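Local structure of Lmo0651 protein (Listeria monocytogenes serovar 1/2a, 6EP3) at residues Val12-Leu16 with Ile51-Gln57; Leu15-Lys19 with Leu36-Phe40; Thr124-Tyr129 with Arg176-Asn180; Lys182-Ile186 with Thr201-Met205. The protein probably binds specific DNA sequences as a GntR-family transcription factor, controls expression of the Agr system and mediates virulence. One frame throughout, in Å; residues are numbered along the deposited sequence.

How the contacts relate
Contacts 1 and 2 lie within the GntR winged-helix region and share helix 8-21: residues 12-16 face helix 44-56, residues 15-19 face helix 33-40, and Leu-16 serves both. Contacts 3 and 4 belong to the FCD domain and share helix 173-192; the indole of Trp-178 in contact 3 packs on the backbone of Met-205 in contact 4. Contact 3 alone is buried overall; its tyrosine takes an arginine chain on one face and an asparagine at its hydroxyl. Contacts 1, 2 and 4 are partly buried. Contact 4 is apolar on its inner side with a lysine on its outer one, whereas contacts 1 and 2 combine leucine packing with a tyrosine-glutamine bond and a salt bridge respectively.

Contact 1 of 4, residues Val12-Leu16 with Ile51-Gln57; sequences VYNLL and IATLTAQ
Tyr-13 lays one corner of its ring against Leu-54, CE1 coming to 3.5 Å from Leu-54 CD2. The two side chains join the first and third helices of the three-helix core of a GntR-type winged helix: residues 12-16 belong to helix 8-21 and residues 51-56 to helix 44-56, and the short segment axes are inclined at 59° with a closest approach of 10.5 Å. That spacing is bridged by long side chains. With CG anti to the backbone N (chi1 173°), the Tyr-13 ring reaches across the gap although its CB does not point straight at the other helix. Thr-53 CG2 supports the same corner of the ring at 3.8 Å from CE1, approaching obliquely.

Further along helix 8-21, Leu-16 points toward helix 44-56 and inserts its CD2 branch between two residues, 3.7 Å from Leu-54 CD1 and 4.0 Å from Ile-51 CG1. Leu-54 is therefore divided between partners, CD2 serving the tyrosine and CD1 the leucine. Phe-158 of helix 147-163 touches both Tyr-13 and Gln-57, so the polar end of the contact abuts a helix of the FCD domain. On the dimer side, Thr-53 packs on Tyr-62 of the second subunit.

Gln-57, just beyond the helix, sends its extended chain from the direction opposite to the tyrosine, with amide and ring planes steeply inclined. The Tyr-13 hydroxyl donates to Gln-57 OE1 over 2.9 Å, lying in the carbonyl plane on a lone pair, with a C=O...O angle of 106°.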
loop_
_atom_site.group_PDB
_atom_site.type_symbol
_atom_site.label_atom_id
_atom_site.label_comp_id
_atom_site.label_asym_id
_atom_site.label_seq_id
_atom_site.Cartn_x
_atom_site.Cartn_y
_atom_site.Cartn_z
ATOM N N VAL B 12 2.909 -22.407 10.510
ATOM C CA VAL B 12 3.940 -21.637 11.200
ATOM C C VAL B 12 3.610 -20.157 11.109
ATOM O O VAL B 12 3.553 -19.446 12.122
ATOM C CB VAL B 12 5.325 -21.944 10.608
ATOM C CG1 VAL B 12 6.328 -20.874 11.015
ATOM C CG2 VAL B 12 5.791 -23.311 11.048
ATOM N N TYR B 13 3.316 -19.694 9.889
ATOM C CA TYR B 13 2.872 -18.323 9.687
ATOM C C TYR B 13 1.792 -17.971 10.698
ATOM O O TYR B 13 1.978 -17.092 11.553
ATOM C CB TYR B 13 2.370 -18.145 8.251
ATOM C CG TYR B 13 1.735 -16.799 7.971
ATOM C CD1 TYR B 13 2.507 -15.729 7.547
ATOM C CD2 TYR B 13 0.364 -16.604 8.111
ATOM C CE1 TYR B 13 1.940 -14.498 7.285
ATOM C CE2 TYR B 13 -0.212 -15.375 7.849
ATOM C CZ TYR B 13 0.584 -14.324 7.438
ATOM O OH TYR B 13 0.020 -13.097 7.175
ATOM N N ASN B 14 0.679 -18.709 10.652
ATOM C CA ASN B 14 -0.431 -18.436 11.555
ATOM C C ASN B 14 0.041 -18.432 12.999
ATOM O O ASN B 14 -0.257 -17.503 13.758
ATOM C CB ASN B 14 -1.545 -19.461 11.343
ATOM C CG ASN B 14 -2.419 -19.123 10.155
ATOM O OD1 ASN B 14 -2.113 -19.490 9.019
ATOM N ND2 ASN B 14 -3.506 -18.407 10.406
ATOM N N LEU B 15 0.828 -19.443 13.377
ATOM C CA LEU B 15 1.359 -19.504 14.732
ATOM C C LEU B 15 2.060 -18.198 15.080
ATOM O O LEU B 15 1.697 -17.518 16.049
ATOM C CB LEU B 15 2.310 -20.694 14.863
ATOM C CG LEU B 15 1.628 -22.034 15.152
ATOM C CD1 LEU B 15 2.659 -23.138 15.335
ATOM C CD2 LEU B 15 0.713 -21.933 16.366
ATOM N N LEU B 16 3.030 -17.805 14.251
ATOM C CA LEU B 16 3.735 -16.556 14.498
ATOM C C LEU B 16 2.758 -15.392 14.564
ATOM O O LEU B 16 2.837 -14.555 15.473
ATOM C CB LEU B 16 4.782 -16.324 13.410
ATOM C CG LEU B 16 5.868 -15.302 13.738
ATOM C CD1 LEU B 16 6.598 -15.712 15.005
ATOM C CD2 LEU B 16 6.840 -15.161 12.579
ATOM N N ILE B 51 8.353 -15.067 8.066
ATOM C CA ILE B 51 8.869 -13.735 8.370
ATOM C C ILE B 51 8.900 -12.880 7.111
ATOM O O ILE B 51 8.430 -11.734 7.106
ATOM C CB ILE B 51 10.258 -13.835 9.025
ATOM C CG1 ILE B 51 10.111 -14.164 10.508
ATOM C CG2 ILE B 51 11.021 -12.528 8.871
ATOM C CD1 ILE B 51 11.422 -14.410 11.208
ATOM N N ALA B 52 9.414 -13.444 6.012
ATOM C CA ALA B 52 9.447 -12.699 4.759
ATOM C C ALA B 52 8.057 -12.200 4.397
ATOM O O ALA B 52 7.863 -11.015 4.101
ATOM C CB ALA B 52 10.022 -13.572 3.643
ATOM N N THR B 53 7.062 -13.089 4.477
ATOM C CA THR B 53 5.695 -12.683 4.180
ATOM C C THR B 53 5.255 -11.551 5.095
ATOM O O THR B 53 4.704 -10.545 4.631
ATOM C CB THR B 53 4.754 -13.882 4.297
ATOM O OG1 THR B 53 5.238 -14.941 3.462
ATOM C CG2 THR B 53 3.351 -13.503 3.851
ATOM N N LEU B 54 5.547 -11.660 6.393
ATOM C CA LEU B 54 5.135 -10.597 7.300
ATOM C C LEU B 54 5.966 -9.335 7.132
ATOM O O LEU B 54 5.533 -8.265 7.569
ATOM C CB LEU B 54 5.192 -11.076 8.748
ATOM C CG LEU B 54 4.338 -12.300 9.069
ATOM C CD1 LEU B 54 4.865 -13.011 10.289
ATOM C CD2 LEU B 54 2.913 -11.850 9.301
ATOM N N THR B 55 7.122 -9.421 6.471
ATOM C CA THR B 55 7.807 -8.193 6.088
ATOM C C THR B 55 7.147 -7.566 4.869
ATOM O O THR B 55 7.128 -6.337 4.741
ATOM C CB THR B 55 9.292 -8.462 5.818
ATOM O OG1 THR B 55 9.856 -9.180 6.921
ATOM C CG2 THR B 55 10.048 -7.151 5.656
ATOM N N ALA B 56 6.585 -8.391 3.980
ATOM C CA ALA B 56 5.866 -7.868 2.826
ATOM C C ALA B 56 4.571 -7.176 3.227
ATOM O O ALA B 56 4.072 -6.334 2.471
ATOM C CB ALA B 56 5.572 -8.994 1.835
ATOM N N GLN B 57 4.025 -7.500 4.397
ATOM C CA GLN B 57 2.785 -6.909 4.877
ATOM C C GLN B 57 3.023 -5.749 5.833
ATOM O O GLN B 57 2.062 -5.208 6.389
ATOM C CB GLN B 57 1.921 -7.978 5.554
ATOM C CG GLN B 57 1.573 -9.160 4.661
ATOM C CD GLN B 57 0.925 -10.306 5.418
ATOM O OE1 GLN B 57 1.297 -10.605 6.551
ATOM N NE2 GLN B 57 -0.059 -10.946 4.796
#

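Contact 2 of 4, residues Leu15-Lys19 with Leu36-Phe40; sequences LLLEK and LAREF
Lys-19 and Glu-39 meet in a salt bridge, Lys-19 NZ standing 2.5 Å from Glu-39 OE1; this is short, so its exact length is doubtful. The ammonium donates to this oxygen on its syn side, 23° out of the carboxylate plane; OE2 is 3.2 Å from the same NZ. The chains come from opposite directions. The glutamate is surface-exposed, so the pair joins the helices at their outer margin, and the lysine's aliphatic part runs past Leu-36, its CD 4.1 Å from Leu-36 CD2. Lys-19 N donates to Leu-15 O, and its backbone also bonds Leu-25.

Beneath the ion pair the contact is apolar. Phe-40 turns one ring face to Leu-15: Leu-15 CB sits 4.0 Å from the ring centroid and 22° off the normal, a CH-pi contact, and Leu-15 CD1 covers the CD1 side of that face. The opposite face lies over the backbone oxygen of Leu-36, which accepts from Phe-40 N. At Leu-16 it is the CD1 branch that faces this helix, 3.8 Å from Leu-36 CD1, the two side chains crossing at about a right angle.

The segment axes of 15-19 and 36-40 make an angle of 113°. Helix 33-40 is the first helix of the helix-turn-helix and lies against helix 8-21, while Leu-47 of helix 44-56 backs Leu-36, so the three helices close around a common interior.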
loop_
_atom_site.group_PDB
_atom_site.type_symbol
_atom_site.label_atom_id
_atom_site.label_comp_id
_atom_site.label_asym_id
_atom_site.label_seq_id
_atom_site.Cartn_x
_atom_site.Cartn_y
_atom_site.Cartn_z
ATOM N N LEU B 15 0.828 -19.443 13.377
ATOM C CA LEU B 15 1.359 -19.504 14.732
ATOM C C LEU B 15 2.060 -18.198 15.080
ATOM O O LEU B 15 1.697 -17.518 16.049
ATOM C CB LEU B 15 2.310 -20.694 14.863
ATOM C CG LEU B 15 1.628 -22.034 15.152
ATOM C CD1 LEU B 15 2.659 -23.138 15.335
ATOM C CD2 LEU B 15 0.713 -21.933 16.366
ATOM N N LEU B 16 3.030 -17.805 14.251
ATOM C CA LEU B 16 3.735 -16.556 14.498
ATOM C C LEU B 16 2.758 -15.392 14.564
ATOM O O LEU B 16 2.837 -14.555 15.473
ATOM C CB LEU B 16 4.782 -16.324 13.410
ATOM C CG LEU B 16 5.868 -15.302 13.738
ATOM C CD1 LEU B 16 6.598 -15.712 15.005
ATOM C CD2 LEU B 16 6.840 -15.161 12.579
ATOM N N LEU B 17 1.780 -15.370 13.654
ATOM C CA LEU B 17 0.831 -14.265 13.633
ATOM C C LEU B 17 0.069 -14.181 14.942
ATOM O O LEU B 17 -0.185 -13.081 15.457
ATOM C CB LEU B 17 -0.140 -14.427 12.464
ATOM C CG LEU B 17 -1.260 -13.386 12.427
ATOM C CD1 LEU B 17 -0.674 -11.991 12.289
ATOM C CD2 LEU B 17 -2.234 -13.671 11.295
ATOM N N GLU B 18 -0.258 -15.334 15.530
ATOM C CA GLU B 18 -1.020 -15.284 16.765
ATOM C C GLU B 18 -0.149 -14.778 17.904
ATOM O O GLU B 18 -0.631 -14.039 18.772
ATOM C CB GLU B 18 -1.597 -16.666 17.074
ATOM C CG GLU B 18 -2.406 -17.241 15.914
ATOM C CD GLU B 18 -3.660 -16.453 15.585
ATOM O OE1 GLU B 18 -3.979 -16.325 14.384
ATOM O OE2 GLU B 18 -4.274 -15.889 16.509
ATOM N N LYS B 19 1.154 -15.079 17.852
ATOM C CA LYS B 19 2.088 -14.503 18.813
ATOM C C LYS B 19 2.138 -12.990 18.693
ATOM O O LYS B 19 2.448 -12.296 19.668
ATOM C CB LYS B 19 3.482 -15.098 18.611
ATOM C CG LYS B 19 3.696 -16.434 19.296
ATOM C CD LYS B 19 5.169 -16.656 19.588
ATOM C CE LYS B 19 5.372 -17.715 20.654
ATOM N NZ LYS B 19 6.746 -17.654 21.229
ATOM N N LEU B 36 12.272 -19.299 18.049
ATOM C CA LEU B 36 10.936 -19.505 17.500
ATOM C C LEU B 36 10.835 -20.835 16.764
ATOM O O LEU B 36 9.838 -21.553 16.905
ATOM C CB LEU B 36 10.572 -18.347 16.572
ATOM C CG LEU B 36 10.218 -17.008 17.217
ATOM C CD1 LEU B 36 10.159 -15.920 16.162
ATOM C CD2 LEU B 36 8.899 -17.102 17.967
ATOM N N ALA B 37 11.852 -21.180 15.970
ATOM C CA ALA B 37 11.831 -22.455 15.259
ATOM C C ALA B 37 11.856 -23.626 16.233
ATOM O O ALA B 37 11.235 -24.665 15.982
ATOM C CB ALA B 37 13.003 -22.535 14.283
ATOM N N ARG B 38 12.568 -23.476 17.354
ATOM C CA ARG B 38 12.585 -24.528 18.365
ATOM C C ARG B 38 11.215 -24.698 19.006
ATOM O O ARG B 38 10.795 -25.823 19.300
ATOM C CB ARG B 38 13.634 -24.220 19.435
ATOM C CG ARG B 38 15.072 -24.398 18.986
ATOM C CD ARG B 38 16.036 -23.863 20.035
ATOM N NE ARG B 38 17.187 -23.196 19.433
ATOM C CZ ARG B 38 17.807 -22.149 19.968
ATOM N NH1 ARG B 38 17.387 -21.645 21.120
ATOM N NH2 ARG B 38 18.847 -21.605 19.350
ATOM N N GLU B 39 10.503 -23.591 19.226
ATOM C CA GLU B 39 9.214 -23.660 19.905
ATOM C C GLU B 39 8.167 -24.361 19.047
ATOM O O GLU B 39 7.349 -25.131 19.563
ATOM C CB GLU B 39 8.747 -22.252 20.275
ATOM C CG GLU B 39 7.386 -22.203 20.941
ATOM C CD GLU B 39 7.019 -20.809 21.406
ATOM O OE1 GLU B 39 7.881 -19.908 21.329
ATOM O OE2 GLU B 39 5.868 -20.617 21.854
ATOM N N PHE B 40 8.172 -24.106 17.739
ATOM C CA PHE B 40 7.209 -24.718 16.832
ATOM C C PHE B 40 7.613 -26.118 16.390
ATOM O O PHE B 40 6.822 -26.785 15.714
ATOM C CB PHE B 40 7.012 -23.842 15.592
ATOM C CG PHE B 40 6.544 -22.447 15.893
ATOM C CD1 PHE B 40 5.752 -22.182 16.999
ATOM C CD2 PHE B 40 6.893 -21.397 15.059
ATOM C CE1 PHE B 40 5.319 -20.894 17.267
ATOM C CE2 PHE B 40 6.463 -20.106 15.322
ATOM C CZ PHE B 40 5.675 -19.856 16.428
#

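Contact 3 of 4, residues Thr124-Tyr129 with Arg176-Asn180; sequences TDLENY and REWTN
Arg-176 starts its course over Tyr-129 at CB, which lies 3.9 Å from the tyrosine OH. Its CG follows over the CE2 side of the ring at 3.7 Å, and CD settles on the face, 3.7 Å from the ring centroid and 14° off the normal, a CH-pi contact. At chi3 the chain bends and lifts the guanidinium above the face; CZ is then 5.9 Å from the centroid, at most a weak cation-pi attraction, and the two planes stand 69° apart. The tip is gripped elsewhere: NE donates to Ser-121 OG, NH1 to the backbone oxygen of Phe-170, and NH2 to a water at the guanidinium edge, which also bonds Thr-124 OG1.

These groups tie the start of helix 126-142 to helix 173-192 in the all-helical FCD domain. Thr-124 closes the preceding helix in a Schellman motif with positive phi, and Asp-125 is the N-cap of the next, its OD1 accepting weakly from Asn-128 N and its OD2 more tightly from Asn-128 ND2.

The first torsion of Tyr-129 sets CG opposite the backbone N, which carries the ring across to helix 173-192. Its hydroxyl donates to Asn-180 OD1 over 2.8 Å, from 44° above the carbonyl plane. Phe-170 meets the Tyr-129 ring edge-to-face. Thr-179 adds an apolar neighbour for the hydroxyl, its CB 3.5 Å from Tyr-129 OH, while its own OG1 donates back to the oxygen of Ile-175.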
loop_
_atom_site.group_PDB
_atom_site.type_symbol
_atom_site.label_atom_id
_atom_site.label_comp_id
_atom_site.label_asym_id
_atom_site.label_seq_id
_atom_site.Cartn_x
_atom_site.Cartn_y
_atom_site.Cartn_z
ATOM N N THR B 124 -26.057 -14.384 10.648
ATOM C CA THR B 124 -25.300 -14.016 11.850
ATOM C C THR B 124 -23.914 -14.658 11.834
ATOM O O THR B 124 -23.456 -15.249 12.815
ATOM C CB THR B 124 -26.061 -14.368 13.133
ATOM O OG1 THR B 124 -27.450 -14.066 12.964
ATOM C CG2 THR B 124 -25.525 -13.568 14.318
ATOM N N ASP B 125 -23.251 -14.540 10.691
ATOM C CA ASP B 125 -21.883 -15.007 10.486
ATOM C C ASP B 125 -21.010 -13.755 10.456
ATOM O O ASP B 125 -20.896 -13.097 9.419
ATOM C CB ASP B 125 -21.773 -15.814 9.195
ATOM C CG ASP B 125 -20.453 -16.557 9.073
ATOM O OD1 ASP B 125 -19.441 -16.108 9.659
ATOM O OD2 ASP B 125 -20.423 -17.582 8.359
ATOM N N LEU B 126 -20.403 -13.426 11.599
ATOM C CA LEU B 126 -19.765 -12.120 11.750
ATOM C C LEU B 126 -18.503 -11.997 10.907
ATOM O O LEU B 126 -18.291 -10.973 10.247
ATOM C CB LEU B 126 -19.429 -11.866 13.217
ATOM C CG LEU B 126 -20.252 -10.826 13.962
ATOM C CD1 LEU B 126 -19.657 -10.631 15.339
ATOM C CD2 LEU B 126 -20.267 -9.521 13.191
ATOM N N GLU B 127 -17.648 -13.020 10.925
ATOM C CA GLU B 127 -16.412 -12.961 10.151
ATOM C C GLU B 127 -16.708 -12.860 8.663
ATOM O O GLU B 127 -16.097 -12.053 7.947
ATOM C CB GLU B 127 -15.544 -14.185 10.447
ATOM C CG GLU B 127 -14.917 -14.209 11.842
ATOM C CD GLU B 127 -15.940 -14.320 12.960
ATOM O OE1 GLU B 127 -17.038 -14.868 12.717
ATOM O OE2 GLU B 127 -15.645 -13.854 14.083
ATOM N N ASN B 128 -17.650 -13.667 8.180
ATOM C CA ASN B 128 -17.985 -13.619 6.767
ATOM C C ASN B 128 -18.686 -12.317 6.405
ATOM O O ASN B 128 -18.495 -11.809 5.299
ATOM C CB ASN B 128 -18.839 -14.824 6.391
ATOM C CG ASN B 128 -18.009 -16.074 6.205
ATOM O OD1 ASN B 128 -16.929 -16.029 5.616
ATOM N ND2 ASN B 128 -18.513 -17.202 6.694
ATOM N N TYR B 129 -19.460 -11.738 7.328
ATOM C CA TYR B 129 -20.071 -10.440 7.057
ATOM C C TYR B 129 -19.020 -9.342 6.949
ATOM O O TYR B 129 -19.118 -8.469 6.080
ATOM C CB TYR B 129 -21.097 -10.095 8.138
ATOM C CG TYR B 129 -21.714 -8.732 7.932
ATOM C CD1 TYR B 129 -22.762 -8.548 7.038
ATOM C CD2 TYR B 129 -21.235 -7.626 8.618
ATOM C CE1 TYR B 129 -23.318 -7.297 6.844
ATOM C CE2 TYR B 129 -21.780 -6.373 8.427
ATOM C CZ TYR B 129 -22.817 -6.212 7.540
ATOM O OH TYR B 129 -23.357 -4.960 7.359
ATOM N N ARG B 176 -25.488 -3.543 11.331
ATOM C CA ARG B 176 -25.332 -4.373 10.138
ATOM C C ARG B 176 -26.393 -4.044 9.096
ATOM O O ARG B 176 -26.090 -3.903 7.904
ATOM C CB ARG B 176 -25.395 -5.854 10.507
ATOM C CG ARG B 176 -24.171 -6.363 11.221
ATOM C CD ARG B 176 -23.968 -7.844 10.967
ATOM N NE ARG B 176 -25.177 -8.628 11.198
ATOM C CZ ARG B 176 -25.511 -9.157 12.371
ATOM N NH1 ARG B 176 -24.727 -8.977 13.426
ATOM N NH2 ARG B 176 -26.626 -9.867 12.488
ATOM N N GLU B 177 -27.649 -3.915 9.531
ATOM C CA GLU B 177 -28.734 -3.643 8.596
ATOM C C GLU B 177 -28.618 -2.246 8.009
ATOM O O GLU B 177 -28.906 -2.041 6.825
ATOM C CB GLU B 177 -30.084 -3.829 9.286
ATOM C CG GLU B 177 -30.422 -5.281 9.558
ATOM C CD GLU B 177 -31.725 -5.448 10.303
ATOM O OE1 GLU B 177 -32.317 -4.425 10.712
ATOM O OE2 GLU B 177 -32.161 -6.604 10.473
ATOM N N TRP B 178 -28.175 -1.277 8.812
ATOM C CA TRP B 178 -27.947 0.059 8.280
ATOM C C TRP B 178 -26.847 0.048 7.226
ATOM O O TRP B 178 -26.978 0.688 6.175
ATOM C CB TRP B 178 -27.602 1.018 9.418
ATOM C CG TRP B 178 -27.425 2.424 8.967
ATOM C CD1 TRP B 178 -28.387 3.386 8.881
ATOM C CD2 TRP B 178 -26.203 3.038 8.543
ATOM N NE1 TRP B 178 -27.842 4.562 8.425
ATOM C CE2 TRP B 178 -26.501 4.374 8.211
ATOM C CE3 TRP B 178 -24.887 2.586 8.412
ATOM C CZ2 TRP B 178 -25.531 5.264 7.756
ATOM C CZ3 TRP B 178 -23.923 3.473 7.961
ATOM C CH2 TRP B 178 -24.252 4.793 7.632
ATOM N N THR B 179 -25.760 -0.685 7.483
ATOM C CA THR B 179 -24.678 -0.769 6.505
ATOM C C THR B 179 -25.140 -1.466 5.230
ATOM O O THR B 179 -24.771 -1.054 4.123
ATOM C CB THR B 179 -23.475 -1.489 7.117
ATOM O OG1 THR B 179 -23.142 -0.879 8.371
ATOM C CG2 THR B 179 -22.275 -1.421 6.188
ATOM N N ASN B 180 -25.959 -2.510 5.362
ATOM C CA ASN B 180 -26.497 -3.178 4.181
ATOM C C ASN B 180 -27.388 -2.234 3.376
ATOM O O ASN B 180 -27.315 -2.196 2.139
ATOM C CB ASN B 180 -27.280 -4.427 4.587
ATOM C CG ASN B 180 -26.405 -5.485 5.237
ATOM O OD1 ASN B 180 -25.175 -5.383 5.241
ATOM N ND2 ASN B 180 -27.042 -6.519 5.779
HETATM O O HOH W 1 -28.272 -11.855 14.174
#

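Contact 4 of 4, residues Lys182-Ile186 with Thr201-Met205; sequences KSNQI and TIKSM
Ile-186 and Ile-202 form the apolar inner side of this contact, Ile-186 CD1 lying 3.7 Å from Ile-202 CG1 where the side chains cross at about a right angle. The same CD1 meets Met-205 SD at 4.0 Å. It can touch both because the isoleucine CG1 is anti to the carbonyl carbon (chi1 -72°), which sends the longer branch across to helix 195-219.

A second kind of contact is aliphatic packing round a threonine methyl. Thr-201 CG2 is wedged between Ile-186 CG1, at 3.7 Å, and Lys-182 CD, at 3.6 Å; its hydroxyl is engaged within its own helix, bonded to the oxygen of Leu-197. Lys-182, bent at chi2 and chi4, crosses the partner helix: CB approaches Met-205 CG at 4.1 Å, and CE comes to 4.0 Å from Ser-204 OG.

Polar groups contribute mainly by their bulk at the outer margin, as where Gln-185 OE1 stands 3.9 Å from the Thr-201 methyl. Behind the interface, Ser-183 turns away to helix 107-123, where it touches Met-114 and Met-117, and Ile-202 also packs on Val-91 and Ile-95 of helix 77-101.

The segment axes run 9.9 Å apart at 165°, with Lys-182 beside Met-205 and Ile-186 beside Thr-201. Such nearly antiparallel packing of consecutive helices, 173-192 and 195-219, joined by a short turn, is a helical hairpin within the all-helical bundle of the FCD domain.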
loop_
_atom_site.group_PDB
_atom_site.type_symbol
_atom_site.label_atom_id
_atom_site.label_comp_id
_atom_site.label_asym_id
_atom_site.label_seq_id
_atom_site.Cartn_x
_atom_site.Cartn_y
_atom_site.Cartn_z
ATOM N N LYS B 182 -27.194 1.025 3.309
ATOM C CA LYS B 182 -26.334 2.021 2.678
ATOM C C LYS B 182 -25.645 1.449 1.447
ATOM O O LYS B 182 -25.533 2.123 0.417
ATOM C CB LYS B 182 -25.303 2.530 3.681
ATOM C CG LYS B 182 -25.801 3.667 4.555
ATOM C CD LYS B 182 -25.950 4.952 3.754
ATOM C CE LYS B 182 -26.699 6.016 4.538
ATOM N NZ LYS B 182 -28.107 5.605 4.811
ATOM N N SER B 183 -25.182 0.200 1.536
ATOM C CA SER B 183 -24.548 -0.444 0.391
ATOM C C SER B 183 -25.526 -0.577 -0.768
ATOM O O SER B 183 -25.170 -0.324 -1.928
ATOM C CB SER B 183 -24.018 -1.816 0.803
ATOM O OG SER B 183 -23.277 -1.720 2.007
ATOM N N ASN B 184 -26.769 -0.964 -0.471
ATOM C CA ASN B 184 -27.775 -1.062 -1.523
ATOM C C ASN B 184 -28.101 0.304 -2.117
ATOM O O ASN B 184 -28.309 0.427 -3.329
ATOM C CB ASN B 184 -29.044 -1.723 -0.989
ATOM C CG ASN B 184 -30.121 -1.808 -2.037
ATOM O OD1 ASN B 184 -30.053 -2.637 -2.942
ATOM N ND2 ASN B 184 -31.122 -0.942 -1.931
ATOM N N GLN B 185 -28.157 1.341 -1.278
ATOM C CA GLN B 185 -28.395 2.690 -1.776
ATOM C C GLN B 185 -27.275 3.132 -2.708
ATOM O O GLN B 185 -27.524 3.759 -3.745
ATOM C CB GLN B 185 -28.506 3.659 -0.598
ATOM C CG GLN B 185 -29.913 3.915 -0.102
ATOM C CD GLN B 185 -29.933 4.738 1.173
ATOM O OE1 GLN B 185 -29.026 5.532 1.429
ATOM N NE2 GLN B 185 -30.966 4.546 1.984
ATOM N N ILE B 186 -26.032 2.817 -2.347
ATOM C CA ILE B 186 -24.894 3.154 -3.197
ATOM C C ILE B 186 -25.006 2.434 -4.535
ATOM O O ILE B 186 -24.827 3.035 -5.603
ATOM C CB ILE B 186 -23.574 2.824 -2.476
ATOM C CG1 ILE B 186 -23.326 3.829 -1.349
ATOM C CG2 ILE B 186 -22.408 2.833 -3.450
ATOM C CD1 ILE B 186 -22.446 3.295 -0.236
ATOM N N THR B 201 -23.377 9.453 -0.353
ATOM C CA THR B 201 -23.819 8.310 0.439
ATOM C C THR B 201 -22.630 7.518 0.969
ATOM O O THR B 201 -22.639 7.067 2.120
ATOM C CB THR B 201 -24.725 7.404 -0.397
ATOM O OG1 THR B 201 -25.757 8.189 -1.007
ATOM C CG2 THR B 201 -25.363 6.342 0.481
ATOM N N ILE B 202 -21.606 7.333 0.135
ATOM C CA ILE B 202 -20.374 6.683 0.580
ATOM C C ILE B 202 -19.766 7.453 1.744
ATOM O O ILE B 202 -19.341 6.874 2.756
ATOM C CB ILE B 202 -19.379 6.578 -0.589
ATOM C CG1 ILE B 202 -19.915 5.651 -1.677
ATOM C CG2 ILE B 202 -18.017 6.109 -0.096
ATOM C CD1 ILE B 202 -19.098 5.688 -2.946
ATOM N N LYS B 203 -19.707 8.777 1.602
ATOM C CA LYS B 203 -19.142 9.617 2.652
ATOM C C LYS B 203 -19.942 9.494 3.942
ATOM O O LYS B 203 -19.365 9.396 5.032
ATOM C CB LYS B 203 -19.089 11.068 2.173
ATOM C CG LYS B 203 -18.732 12.075 3.250
ATOM C CD LYS B 203 -18.497 13.455 2.653
ATOM C CE LYS B 203 -18.064 14.450 3.719
ATOM N NZ LYS B 203 -17.820 15.809 3.153
ATOM N N SER B 204 -21.273 9.477 3.835
ATOM C CA SER B 204 -22.120 9.324 5.015
ATOM C C SER B 204 -21.904 7.969 5.679
ATOM O O SER B 204 -21.836 7.875 6.911
ATOM C CB SER B 204 -23.587 9.493 4.622
ATOM O OG SER B 204 -24.449 9.066 5.661
ATOM N N MET B 205 -21.807 6.909 4.873
ATOM C CA MET B 205 -21.530 5.578 5.402
ATOM C C MET B 205 -20.240 5.573 6.206
ATOM O O MET B 205 -20.197 5.077 7.342
ATOM C CB MET B 205 -21.446 4.574 4.251
ATOM C CG MET B 205 -21.344 3.118 4.686
ATOM S SD MET B 205 -21.065 1.978 3.309
ATOM C CE MET B 205 -19.449 2.521 2.753
#